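Local coordinates for protein putative hydroxymethylglutaryl-CoA synthase (Streptococcus mutans, PDB 3SQZ) that binds coenzyme A and is probably a hydroxymethylglutaryl-CoA synthase, an acyltransferase with the thiolase fold, at residues A300-Y304 / L321-S327; F261-F266 / K293-F298; D83-T87 / Q416-G420. All blocks are in the same frame, centred on the assembly; numbering follows the deposited sequence.

Contact 1: A300-Y304 / L321-S327; sequences ASILY and LSLLENS
S322 OG is gripped by two backbone groups of 300-304, as donor to A300 O and acceptor from Y304 N. The bond from S322 OG to A300 O is 2.8 Å long and lies in the carbonyl plane; the one from Y304 N to S322 OG is 3.2 Å, with an N-H...O angle of 156°. With OG anti to the backbone N (chi1 -170°), the S322 side chain reaches directly into the chain A300-Y304. The backbones come very close here, S301 CA lying 4.0 Å from L323 CA, a spacing that the small A300, S301 and S322 permit.

The Y304 ring lies over S322, whose OG sits above one face, offset toward the rim. Its phenol gives a short hydrogen bond, Y304 OH to E325 OE1 at 2.5 Å, which uses the anti lone pair of the carboxylate; ring and carboxylate planes stand 73° apart. N326 ND2 makes a weak bond to Y304 OH at 3.3 Å. Within its own helix N326 ND2 also donates to S322 O, at 2.9 Å and nearly in the amide plane. That bond fixes the rotation of the amide, while N326 OD1 meets L303 CD2 at 3.5 Å.

Both helices pack beside the large mixed sheet of this thiolase-fold chain: L321 touches strand 37-45 and L323 strand 263-266, while R366 of helix 366-371 forms a salt bridge with E325 OE1.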
loop_
_atom_site.group_PDB
_atom_site.type_symbol
_atom_site.label_atom_id
_atom_site.label_comp_id
_atom_site.label_asym_id
_atom_site.label_seq_id
_atom_site.Cartn_x
_atom_site.Cartn_y
_atom_site.Cartn_z
ATOM N N ALA A 300 2.258 -7.552 14.854
ATOM C CA ALA A 300 1.352 -6.408 14.809
ATOM C C ALA A 300 1.266 -5.846 13.391
ATOM O O ALA A 300 0.195 -5.453 12.936
ATOM C CB ALA A 300 1.810 -5.327 15.779
ATOM N N SER A 301 2.400 -5.804 12.697
ATOM C CA SER A 301 2.480 -5.183 11.379
ATOM C C SER A 301 1.730 -5.936 10.285
ATOM O O SER A 301 1.385 -5.340 9.266
ATOM C CB SER A 301 3.941 -4.947 10.967
ATOM O OG SER A 301 4.551 -6.123 10.460
ATOM N N ILE A 302 1.470 -7.230 10.482
ATOM C CA ILE A 302 0.796 -8.012 9.442
ATOM C C ILE A 302 -0.703 -8.198 9.672
ATOM O O ILE A 302 -1.390 -8.784 8.839
ATOM C CB ILE A 302 1.478 -9.387 9.214
ATOM C CG1 ILE A 302 1.323 -10.308 10.432
ATOM C CG2 ILE A 302 2.947 -9.199 8.841
ATOM C CD1 ILE A 302 1.897 -11.700 10.197
ATOM N N LEU A 303 -1.214 -7.678 10.782
ATOM C CA LEU A 303 -2.610 -7.897 11.147
ATOM C C LEU A 303 -3.591 -7.437 10.069
ATOM O O LEU A 303 -4.517 -8.160 9.721
ATOM C CB LEU A 303 -2.908 -7.171 12.450
ATOM C CG LEU A 303 -3.693 -7.817 13.585
ATOM C CD1 LEU A 303 -3.343 -9.283 13.774
ATOM C CD2 LEU A 303 -3.393 -7.042 14.852
ATOM N N TYR A 304 -3.402 -6.233 9.538
ATOM C CA TYR A 304 -4.347 -5.736 8.538
ATOM C C TYR A 304 -4.228 -6.499 7.222
ATOM O O TYR A 304 -5.235 -6.849 6.603
ATOM C CB TYR A 304 -4.193 -4.232 8.309
ATOM C CG TYR A 304 -4.521 -3.378 9.516
ATOM C CD1 TYR A 304 -5.265 -3.876 10.583
ATOM C CD2 TYR A 304 -4.079 -2.062 9.581
ATOM C CE1 TYR A 304 -5.552 -3.086 11.682
ATOM C CE2 TYR A 304 -4.361 -1.266 10.672
ATOM C CZ TYR A 304 -5.092 -1.784 11.723
ATOM O OH TYR A 304 -5.378 -1.013 12.821
ATOM N N LEU A 321 1.047 1.153 9.209
ATOM C CA LEU A 321 -0.166 1.568 9.902
ATOM C C LEU A 321 -0.643 0.499 10.891
ATOM O O LEU A 321 -0.982 0.797 12.035
ATOM C CB LEU A 321 -1.246 1.879 8.875
ATOM C CG LEU A 321 -2.559 2.432 9.417
ATOM C CD1 LEU A 321 -2.360 3.751 10.163
ATOM C CD2 LEU A 321 -3.545 2.580 8.267
ATOM N N SER A 322 -0.643 -0.751 10.444
ATOM C CA SER A 322 -1.017 -1.874 11.284
ATOM C C SER A 322 -0.105 -1.957 12.518
ATOM O O SER A 322 -0.572 -2.151 13.642
ATOM C CB SER A 322 -0.935 -3.149 10.450
ATOM O OG SER A 322 -1.501 -4.260 11.121
ATOM N N LEU A 323 1.196 -1.803 12.300
ATOM C CA LEU A 323 2.160 -1.771 13.390
ATOM C C LEU A 323 1.824 -0.680 14.400
ATOM O O LEU A 323 1.760 -0.927 15.604
ATOM C CB LEU A 323 3.555 -1.525 12.824
ATOM C CG LEU A 323 4.640 -1.221 13.858
ATOM C CD1 LEU A 323 4.912 -2.431 14.773
ATOM C CD2 LEU A 323 5.914 -0.754 13.167
ATOM N N LEU A 324 1.618 0.542 13.922
ATOM C CA LEU A 324 1.425 1.658 14.836
ATOM C C LEU A 324 0.134 1.532 15.627
ATOM O O LEU A 324 0.072 1.945 16.787
ATOM C CB LEU A 324 1.442 2.985 14.081
ATOM C CG LEU A 324 2.744 3.299 13.346
ATOM C CD1 LEU A 324 2.711 4.733 12.849
ATOM C CD2 LEU A 324 3.964 3.051 14.231
ATOM N N GLU A 325 -0.890 0.959 15.001
ATOM C CA GLU A 325 -2.199 0.813 15.625
ATOM C C GLU A 325 -2.328 -0.436 16.502
ATOM O O GLU A 325 -3.280 -0.559 17.269
ATOM C CB GLU A 325 -3.309 0.869 14.563
ATOM C CG GLU A 325 -3.466 2.279 14.024
ATOM C CD GLU A 325 -4.518 2.466 12.939
ATOM O OE1 GLU A 325 -5.040 1.473 12.378
ATOM O OE2 GLU A 325 -4.822 3.644 12.646
ATOM N N ASN A 326 -1.369 -1.350 16.412
ATOM C CA ASN A 326 -1.480 -2.622 17.122
ATOM C C ASN A 326 -0.321 -3.008 18.026
ATOM O O ASN A 326 -0.478 -3.870 18.885
ATOM C CB ASN A 326 -1.824 -3.749 16.151
ATOM C CG ASN A 326 -3.185 -3.554 15.535
ATOM O OD1 ASN A 326 -4.203 -3.874 16.146
ATOM N ND2 ASN A 326 -3.218 -2.983 14.341
ATOM N N SER A 327 0.833 -2.373 17.873
ATOM C CA SER A 327 1.918 -2.634 18.812
ATOM C C SER A 327 1.556 -2.105 20.182
ATOM O O SER A 327 1.002 -1.008 20.309
ATOM C CB SER A 327 3.218 -1.976 18.366
ATOM O OG SER A 327 4.193 -2.093 19.393
#

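Contact 2: F261-F266 / K293-F298; sequences FAAFCF and KLKVNF
Residues 293-298 of helix 288-302 pack on strand 263-266, the outermost strand, within this chain, of the large mixed sheet, in a helix-on-sheet contact that is mostly apolar and bridged by one water. The short axes approach to 7.6 Å and cross at -36°, strand and helix running in roughly the same direction, and the nearest pair of CA atoms is A263 and L294, 5.4 Å apart.

L294 does its touching with one methyl: CD2 lies 3.5 Å from A262 O and also meets the start of A263. Its CG stands anti to the carbonyl carbon (chi1 -70°), which carries the branch toward the chain at A262. One turn on, N297 CB rests against A263 CB at 3.9 Å. Farther along, the rings of F266 and F298 meet through single atoms, CD2 of F266 and CE1 of F298 being 4.2 Å apart; the F266 atom lies at the edge of the F298 ring, near its plane, and the two side chains cross at about a right angle. F298 also meets helix 271-279, including the F278 ring.

The polar link is indirect. One water accepts from F264 N and donates to L294 O, each at 2.9 Å, so it joins a strand N-H to a helix carbonyl. N297 OD1 stands 2.9 Å from A262 O, but both are acceptors and no bond joins them; OD1 instead accepts from N329 ND2. Cohesion here therefore rests on apolar contact and the shared water, while the nearby N329 amide probably eases the repulsion between the two oxygens.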
loop_
_atom_site.group_PDB
_atom_site.type_symbol
_atom_site.label_atom_id
_atom_site.label_comp_id
_atom_site.label_asym_id
_atom_site.label_seq_id
_atom_site.Cartn_x
_atom_site.Cartn_y
_atom_site.Cartn_z
ATOM N N PHE A 261 16.756 -0.430 16.124
ATOM C CA PHE A 261 15.364 -0.279 15.722
ATOM C C PHE A 261 14.416 -1.025 16.641
ATOM O O PHE A 261 14.755 -2.081 17.173
ATOM C CB PHE A 261 15.211 -0.733 14.273
ATOM C CG PHE A 261 16.085 0.037 13.340
ATOM C CD1 PHE A 261 15.711 1.305 12.929
ATOM C CD2 PHE A 261 17.311 -0.462 12.933
ATOM C CE1 PHE A 261 16.526 2.048 12.102
ATOM C CE2 PHE A 261 18.132 0.277 12.103
ATOM C CZ PHE A 261 17.739 1.532 11.691
ATOM N N ALA A 262 13.227 -0.462 16.826
ATOM C CA ALA A 262 12.200 -1.077 17.652
ATOM C C ALA A 262 11.275 -1.963 16.827
ATOM O O ALA A 262 10.552 -2.785 17.386
ATOM C CB ALA A 262 11.397 -0.002 18.362
ATOM N N ALA A 263 11.288 -1.781 15.506
ATOM C CA ALA A 263 10.430 -2.536 14.600
ATOM C C ALA A 263 11.009 -2.471 13.198
ATOM O O ALA A 263 11.670 -1.486 12.824
ATOM C CB ALA A 263 9.018 -1.978 14.603
ATOM N N PHE A 264 10.743 -3.516 12.424
ATOM C CA PHE A 264 11.105 -3.564 11.010
ATOM C C PHE A 264 9.833 -3.838 10.215
ATOM O O PHE A 264 9.098 -4.776 10.538
ATOM C CB PHE A 264 12.144 -4.671 10.766
ATOM C CG PHE A 264 13.194 -4.322 9.722
ATOM C CD1 PHE A 264 12.829 -4.071 8.409
ATOM C CD2 PHE A 264 14.547 -4.268 10.052
ATOM C CE1 PHE A 264 13.784 -3.745 7.448
ATOM C CE2 PHE A 264 15.511 -3.952 9.095
ATOM C CZ PHE A 264 15.131 -3.696 7.785
ATOM N N CYS A 265 9.558 -3.015 9.203
ATOM C CA CYS A 265 8.389 -3.185 8.332
ATOM C C CYS A 265 8.835 -3.630 6.950
ATOM O O CYS A 265 9.849 -3.158 6.437
ATOM C CB CYS A 265 7.614 -1.880 8.197
ATOM S SG CYS A 265 6.815 -1.346 9.714
ATOM N N PHE A 266 8.047 -4.517 6.353
ATOM C CA PHE A 266 8.354 -5.102 5.059
ATOM C C PHE A 266 7.220 -4.919 4.080
ATOM O O PHE A 266 6.062 -4.821 4.456
ATOM C CB PHE A 266 8.610 -6.602 5.212
ATOM C CG PHE A 266 9.700 -6.916 6.183
ATOM C CD1 PHE A 266 11.006 -7.079 5.755
ATOM C CD2 PHE A 266 9.428 -7.002 7.540
ATOM C CE1 PHE A 266 12.018 -7.341 6.662
ATOM C CE2 PHE A 266 10.437 -7.257 8.452
ATOM C CZ PHE A 266 11.734 -7.436 8.014
ATOM N N LYS A 293 10.553 -8.364 21.305
ATOM C CA LYS A 293 9.897 -7.129 20.899
ATOM C C LYS A 293 9.748 -7.024 19.386
ATOM O O LYS A 293 8.689 -6.651 18.874
ATOM C CB LYS A 293 10.648 -5.912 21.418
ATOM C CG LYS A 293 9.906 -4.634 21.127
ATOM C CD LYS A 293 10.277 -3.544 22.096
ATOM C CE LYS A 293 11.583 -2.900 21.705
ATOM N NZ LYS A 293 11.787 -1.632 22.457
ATOM N N LEU A 294 10.816 -7.349 18.671
ATOM C CA LEU A 294 10.776 -7.268 17.220
ATOM C C LEU A 294 9.759 -8.252 16.646
ATOM O O LEU A 294 9.065 -7.945 15.678
ATOM C CB LEU A 294 12.167 -7.503 16.624
ATOM C CG LEU A 294 13.184 -6.380 16.857
ATOM C CD1 LEU A 294 14.599 -6.830 16.537
ATOM C CD2 LEU A 294 12.815 -5.135 16.059
ATOM N N LYS A 295 9.657 -9.430 17.252
ATOM C CA LYS A 295 8.705 -10.433 16.790
ATOM C C LYS A 295 7.259 -9.992 17.032
ATOM O O LYS A 295 6.409 -10.102 16.151
ATOM C CB LYS A 295 8.975 -11.781 17.463
ATOM C CG LYS A 295 7.987 -12.864 17.071
ATOM C CD LYS A 295 7.982 -13.103 15.573
ATOM C CE LYS A 295 7.214 -14.370 15.238
ATOM N NZ LYS A 295 7.165 -14.618 13.775
ATOM N N VAL A 296 6.981 -9.488 18.227
ATOM C CA VAL A 296 5.650 -8.989 18.542
ATOM C C VAL A 296 5.278 -7.843 17.600
ATOM O O VAL A 296 4.137 -7.752 17.131
ATOM C CB VAL A 296 5.566 -8.543 20.022
ATOM C CG1 VAL A 296 4.363 -7.653 20.259
ATOM C CG2 VAL A 296 5.534 -9.763 20.943
ATOM N N ASN A 297 6.236 -6.966 17.317
ATOM C CA ASN A 297 5.978 -5.861 16.400
ATOM C C ASN A 297 5.790 -6.338 14.966
ATOM O O ASN A 297 4.943 -5.806 14.238
ATOM C CB ASN A 297 7.044 -4.778 16.515
ATOM C CG ASN A 297 6.896 -3.962 17.786
ATOM O OD1 ASN A 297 7.827 -3.266 18.224
ATOM N ND2 ASN A 297 5.731 -4.058 18.399
ATOM N N PHE A 298 6.540 -7.355 14.561
ATOM C CA PHE A 298 6.295 -7.961 13.262
ATOM C C PHE A 298 4.851 -8.484 13.158
ATOM O O PHE A 298 4.133 -8.209 12.184
ATOM C CB PHE A 298 7.281 -9.082 12.939
ATOM C CG PHE A 298 6.924 -9.785 11.676
ATOM C CD1 PHE A 298 7.213 -9.202 10.449
ATOM C CD2 PHE A 298 6.196 -10.967 11.700
ATOM C CE1 PHE A 298 6.824 -9.805 9.270
ATOM C CE2 PHE A 298 5.804 -11.574 10.519
ATOM C CZ PHE A 298 6.121 -10.991 9.305
HETATM O O HOH W 1 9.435 -5.684 13.914
#

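Contact 3: D83-T87 / Q416-G420; sequences DDVVT and QRIYG
D84 reaches from the start of helix 85-94 to the side chains of strand 416-421. Its CB lies 3.9 Å from R417 NH1. CG, placed between the backbone N and the carbonyl carbon, turns one oxygen back to its own helix and sends the other across. The inward oxygen, OD1, accepts from T87 N at 3.0 Å, nearly along its C-O axis. In return D84 N donates to T87 OG1, completing a capping box with D84 as N-cap, and T87 OG1 donates to D83 OD1.

The outward oxygen, OD2, takes two donors on different lone pairs. Y419 OH comes to OD2 of D84 at 2.6 Å on the syn side, and R417 NH1 forms a salt bridge with the same atom at 2.8 Å on the anti side, its N-H...O angle 168°. Carboxylate and guanidinium are nearly coplanar, 20° apart. R417 NE also donates to Y419 OH at 2.9 Å, closing a ring of bonds that holds the guanidinium close to the plane of the carboxylate and fixes its rotation, and the positive charge would be expected to favour an ionised D84.

V86 covers one face of the Y419 ring in a CH-pi contact: CG1 lies 3.7 Å from the centroid, 6° off the normal. T87 CG2 touches CD1 of Y419 at 3.6 Å.

Strand 416-421, an outer strand of the small antiparallel sheet, thus lies against the N-terminal end of helix 85-94, with Y125 of helix 122-129 meeting Y419 edge-to-face and V116 packing on D84, R417 and Y419.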
loop_
_atom_site.group_PDB
_atom_site.type_symbol
_atom_site.label_atom_id
_atom_site.label_comp_id
_atom_site.label_asym_id
_atom_site.label_seq_id
_atom_site.Cartn_x
_atom_site.Cartn_y
_atom_site.Cartn_z
ATOM N N ASP A 83 -15.016 1.058 -8.237
ATOM C CA ASP A 83 -14.089 1.478 -7.181
ATOM C C ASP A 83 -12.688 1.129 -7.681
ATOM O O ASP A 83 -12.285 -0.035 -7.649
ATOM C CB ASP A 83 -14.408 0.724 -5.882
ATOM C CG ASP A 83 -14.129 1.538 -4.607
ATOM O OD1 ASP A 83 -13.515 2.629 -4.664
ATOM O OD2 ASP A 83 -14.527 1.059 -3.521
ATOM N N ASP A 84 -11.957 2.133 -8.163
ATOM C CA ASP A 84 -10.680 1.907 -8.836
ATOM C C ASP A 84 -9.544 2.636 -8.132
ATOM O O ASP A 84 -9.699 3.109 -7.000
ATOM C CB ASP A 84 -10.769 2.312 -10.317
ATOM C CG ASP A 84 -10.913 3.804 -10.519
ATOM O OD1 ASP A 84 -10.925 4.572 -9.537
ATOM O OD2 ASP A 84 -10.993 4.206 -11.704
ATOM N N VAL A 85 -8.392 2.725 -8.795
ATOM C CA VAL A 85 -7.239 3.381 -8.194
ATOM C C VAL A 85 -7.559 4.809 -7.742
ATOM O O VAL A 85 -7.117 5.257 -6.682
ATOM C CB VAL A 85 -6.024 3.375 -9.178
ATOM C CG1 VAL A 85 -6.345 4.106 -10.495
ATOM C CG2 VAL A 85 -4.783 3.966 -8.519
ATOM N N VAL A 86 -8.319 5.526 -8.559
ATOM C CA VAL A 86 -8.644 6.919 -8.282
ATOM C C VAL A 86 -9.580 7.062 -7.094
ATOM O O VAL A 86 -9.349 7.886 -6.203
ATOM C CB VAL A 86 -9.271 7.585 -9.525
ATOM C CG1 VAL A 86 -9.897 8.924 -9.180
ATOM C CG2 VAL A 86 -8.227 7.744 -10.613
ATOM N N THR A 87 -10.648 6.275 -7.079
ATOM C CA THR A 87 -11.626 6.414 -6.009
ATOM C C THR A 87 -11.068 5.950 -4.670
ATOM O O THR A 87 -11.328 6.573 -3.644
ATOM C CB THR A 87 -12.937 5.701 -6.340
ATOM O OG1 THR A 87 -12.672 4.320 -6.571
ATOM C CG2 THR A 87 -13.554 6.298 -7.591
ATOM N N GLN A 416 -14.188 9.261 -21.506
ATOM C CA GLN A 416 -13.799 9.932 -20.269
ATOM C C GLN A 416 -14.357 9.198 -19.050
ATOM O O GLN A 416 -15.571 9.019 -18.926
ATOM C CB GLN A 416 -14.341 11.358 -20.228
ATOM C CG GLN A 416 -13.917 12.246 -21.387
ATOM C CD GLN A 416 -14.362 13.695 -21.203
ATOM O OE1 GLN A 416 -14.450 14.199 -20.074
ATOM N NE2 GLN A 416 -14.634 14.367 -22.305
ATOM N N ARG A 417 -13.488 8.817 -18.124
ATOM C CA ARG A 417 -13.924 8.214 -16.870
ATOM C C ARG A 417 -14.516 9.302 -15.982
ATOM O O ARG A 417 -13.845 10.277 -15.655
ATOM C CB ARG A 417 -12.742 7.520 -16.189
ATOM C CG ARG A 417 -12.205 6.349 -16.989
ATOM C CD ARG A 417 -10.944 5.741 -16.395
ATOM N NE ARG A 417 -11.189 4.931 -15.196
ATOM C CZ ARG A 417 -11.541 3.644 -15.211
ATOM N NH1 ARG A 417 -11.717 2.998 -14.067
ATOM N NH2 ARG A 417 -11.733 3.008 -16.364
ATOM N N ILE A 418 -15.784 9.143 -15.613
ATOM C CA ILE A 418 -16.487 10.173 -14.865
ATOM C C ILE A 418 -16.557 9.768 -13.396
ATOM O O ILE A 418 -17.196 8.769 -13.052
ATOM C CB ILE A 418 -17.913 10.397 -15.407
ATOM C CG1 ILE A 418 -17.874 10.744 -16.906
ATOM C CG2 ILE A 418 -18.633 11.469 -14.590
ATOM C CD1 ILE A 418 -17.074 11.985 -17.244
ATOM N N TYR A 419 -15.888 10.542 -12.547
ATOM C CA TYR A 419 -15.845 10.283 -11.114
ATOM C C TYR A 419 -16.680 11.303 -10.364
ATOM O O TYR A 419 -16.779 12.458 -10.773
ATOM C CB TYR A 419 -14.409 10.392 -10.608
ATOM C CG TYR A 419 -13.473 9.367 -11.184
ATOM C CD1 TYR A 419 -13.494 8.053 -10.727
ATOM C CD2 TYR A 419 -12.565 9.709 -12.183
ATOM C CE1 TYR A 419 -12.646 7.108 -11.247
ATOM C CE2 TYR A 419 -11.698 8.770 -12.708
ATOM C CZ TYR A 419 -11.744 7.472 -12.238
ATOM O OH TYR A 419 -10.886 6.537 -12.761
ATOM N N GLY A 420 -17.243 10.896 -9.232
ATOM C CA GLY A 420 -17.962 11.834 -8.401
ATOM C C GLY A 420 -18.117 11.325 -6.989
ATOM O O GLY A 420 -17.847 10.160 -6.694
#

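In the fold
Contacts 1 and 2 are adjacent, their centres 10 Å apart, and both draw on helix 288-302. L323 joins them: its CD2 lies 3.6 Å from both C265 SG and A263 CB. Contact 2 is the nearer to the predicted active site: the side chain of F266 is about 5 Å from that of H267, its neighbour in sequence and a predicted proton donor/acceptor, and about 10 Å from bound coenzyme A. In contact 1 the side chain of I302 is about 10 Å from that of H267 and about 12 Å from the bound coenzyme A. Contact 3 lies across the chain's centre, 29 Å from contact 1 and 36 Å from contact 2 between centres, away from the annotated sites.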